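Local atomic coordinates of protein, related to general stress protein 26(GS26) of B.subtilis (Clostridium acetobutylicum, PDB entry 2HQ7), a protein that is of uncharacterised function but belongs to the pyridoxamine 5'-phosphate oxidase family, related to general stress protein 26, and probably binds a flavin. Residues 48-54 with 116-122. Numbering follows the deposited sequence.
Sequences FWLSTNT and DYTALCF
The hydroxyl of Thr54, hydrogen-bonded to the carbonyl of Pro115, lies close enough to that of Thr118 to bond, OG1 to OG1 at 2.9 Å. The two threonine side chains cross at about a right angle; in both, CG2 is anti to the backbone N, a rotation that brings the hydroxyls within reach of each other. Nearby, Thr54 N donates a hydrogen bond to Asp116 O (3.0 Å) from above the carbonyl plane, missing the lone pairs, and a water joins Thr54 O to Asp116 OD1, weakly on the carboxylate side.

Beyond this closure residues 48-53 and 117-122, parts of two longer strands, run antiparallel. Phe48 with Phe122, Leu50 with Leu120 and Thr52 with Thr118 are hydrogen-bonded pairs, the shortest bond being Phe122 N to Phe48 O at 2.7 Å. Their side chains share one face of the sheet. Phe48 and Phe122 lie side by side, CD1 of Phe48 meeting the edge of the Phe122 ring in its plane at CD2, 3.9 Å away. Leu120 CD1 touches Thr52 CG2, and Leu70 of strand 67-74 packs against Phe48, Leu50 and Phe122.

On the other face, Cys121 SG sits over the Trp49 indole, 3.9 Å from the centroid of the five-membered ring and displaced toward the NE1 rim, a sulfur-aromatic contact. Ser51 OG lies in the plane of the Tyr117 ring at its edge, 3.6 Å from CD1, while OG is hydrogen-bonded with Tyr108 OH.

The pair belongs to an antiparallel sheet consistent with the FMN-binding split barrel of this family; its buried Phe, Leu and Thr face gives way to a partly exposed, water-bridged polar end at Thr54 and Asp116.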
# COMPACT_ATOMS: atom_id res chain seq x y z
N PHE B 48 9.50 -11.27 7.69
CA PHE B 48 8.30 -10.85 8.39
C PHE B 48 7.32 -12.01 8.45
O PHE B 48 7.09 -12.70 7.46
CB PHE B 48 7.66 -9.69 7.66
CG PHE B 48 8.43 -8.44 7.80
CD1 PHE B 48 9.62 -8.27 7.09
CD2 PHE B 48 8.02 -7.46 8.67
CE1 PHE B 48 10.37 -7.14 7.22
CE2 PHE B 48 8.77 -6.30 8.79
CZ PHE B 48 9.95 -6.16 8.08
N TRP B 49 6.68 -12.18 9.58
CA TRP B 49 5.63 -13.18 9.71
C TRP B 49 4.37 -12.38 9.95
O TRP B 49 4.34 -11.52 10.83
CB TRP B 49 5.92 -14.11 10.90
CG TRP B 49 7.04 -15.06 10.65
CD1 TRP B 49 6.93 -16.32 10.18
CD2 TRP B 49 8.44 -14.83 10.86
NE1 TRP B 49 8.17 -16.89 10.05
CE2 TRP B 49 9.10 -16.00 10.53
CE3 TRP B 49 9.17 -13.76 11.36
CZ2 TRP B 49 10.49 -16.12 10.59
CZ3 TRP B 49 10.53 -13.87 11.44
CH2 TRP B 49 11.19 -15.05 11.07
N LEU B 50 3.36 -12.64 9.14
CA LEU B 50 2.18 -11.79 9.14
C LEU B 50 0.94 -12.62 9.30
O LEU B 50 0.93 -13.81 8.95
CB LEU B 50 2.08 -11.04 7.82
CG LEU B 50 3.26 -10.20 7.34
CD1 LEU B 50 3.04 -9.85 5.90
CD2 LEU B 50 3.43 -8.91 8.24
N SER B 51 -0.09 -11.98 9.82
CA SER B 51 -1.41 -12.58 9.95
C SER B 51 -2.46 -11.88 9.10
O SER B 51 -2.48 -10.68 9.00
CB SER B 51 -1.90 -12.51 11.38
OG SER B 51 -3.01 -13.35 11.53
N THR B 52 -3.35 -12.68 8.52
CA THR B 52 -4.53 -12.17 7.85
C THR B 52 -5.64 -13.20 7.92
O THR B 52 -5.42 -14.37 8.29
CB THR B 52 -4.21 -11.76 6.40
OG1 THR B 52 -5.22 -10.88 5.90
CG2 THR B 52 -4.04 -13.01 5.49
N ASN B 53 -6.84 -12.76 7.57
CA ASN B 53 -7.99 -13.66 7.53
C ASN B 53 -7.93 -14.61 6.33
O ASN B 53 -7.62 -14.20 5.22
CB ASN B 53 -9.29 -12.86 7.53
CG ASN B 53 -9.36 -11.86 6.37
OD1 ASN B 53 -8.96 -10.68 6.50
ND2 ASN B 53 -9.82 -12.34 5.22
N THR B 54 -8.21 -15.88 6.59
CA THR B 54 -8.33 -16.86 5.52
C THR B 54 -9.41 -16.38 4.56
O THR B 54 -10.55 -16.19 4.96
CB THR B 54 -8.75 -18.23 6.04
OG1 THR B 54 -7.98 -18.54 7.20
CG2 THR B 54 -8.55 -19.31 4.95
N ASP B 116 -10.10 -18.83 10.48
CA ASP B 116 -9.74 -17.61 9.82
C ASP B 116 -8.32 -17.09 10.11
O ASP B 116 -7.96 -16.02 9.61
CB ASP B 116 -10.73 -16.51 10.20
CG ASP B 116 -12.16 -16.88 9.86
OD1 ASP B 116 -12.41 -17.31 8.71
OD2 ASP B 116 -13.02 -16.77 10.76
N TYR B 117 -7.55 -17.80 10.92
CA TYR B 117 -6.18 -17.41 11.22
C TYR B 117 -5.29 -18.02 10.16
O TYR B 117 -5.12 -19.23 10.12
CB TYR B 117 -5.82 -17.88 12.63
CG TYR B 117 -4.36 -17.77 13.06
CD1 TYR B 117 -3.60 -16.66 12.75
CD2 TYR B 117 -3.76 -18.77 13.81
CE1 TYR B 117 -2.27 -16.56 13.15
CE2 TYR B 117 -2.40 -18.68 14.23
CZ TYR B 117 -1.67 -17.58 13.88
OH TYR B 117 -0.35 -17.47 14.28
N THR B 118 -4.75 -17.19 9.29
CA THR B 118 -3.72 -17.60 8.33
C THR B 118 -2.41 -16.91 8.70
O THR B 118 -2.39 -15.74 9.04
CB THR B 118 -4.13 -17.23 6.89
OG1 THR B 118 -5.16 -18.13 6.46
CG2 THR B 118 -2.95 -17.32 5.87
N ALA B 119 -1.31 -17.66 8.68
CA ALA B 119 -0.01 -17.09 8.96
C ALA B 119 0.83 -17.16 7.71
O ALA B 119 0.81 -18.17 6.99
CB ALA B 119 0.67 -17.82 10.08
N LEU B 120 1.56 -16.09 7.45
CA LEU B 120 2.41 -16.00 6.25
C LEU B 120 3.84 -15.65 6.62
O LEU B 120 4.08 -15.01 7.62
CB LEU B 120 1.86 -14.94 5.28
CG LEU B 120 0.43 -15.25 4.91
CD1 LEU B 120 -0.46 -14.48 5.87
CD2 LEU B 120 0.09 -14.88 3.52
N CYS B 121 4.79 -16.10 5.82
CA CYS B 121 6.18 -15.68 6.02
C CYS B 121 6.67 -14.94 4.77
O CYS B 121 6.70 -15.52 3.68
CB CYS B 121 7.02 -16.89 6.34
SG CYS B 121 8.71 -16.47 6.66
N PHE B 122 6.98 -13.65 4.92
CA PHE B 122 7.57 -12.83 3.87
C PHE B 122 9.08 -12.76 4.00
O PHE B 122 9.58 -12.47 5.07
CB PHE B 122 7.03 -11.41 3.95
CG PHE B 122 7.75 -10.42 3.03
CD1 PHE B 122 7.46 -10.36 1.67
CD2 PHE B 122 8.62 -9.47 3.56
CE1 PHE B 122 8.09 -9.42 0.83
CE2 PHE B 122 9.22 -8.50 2.75
CZ PHE B 122 8.96 -8.46 1.39
O HOH W 1 -11.86 -15.30 7.18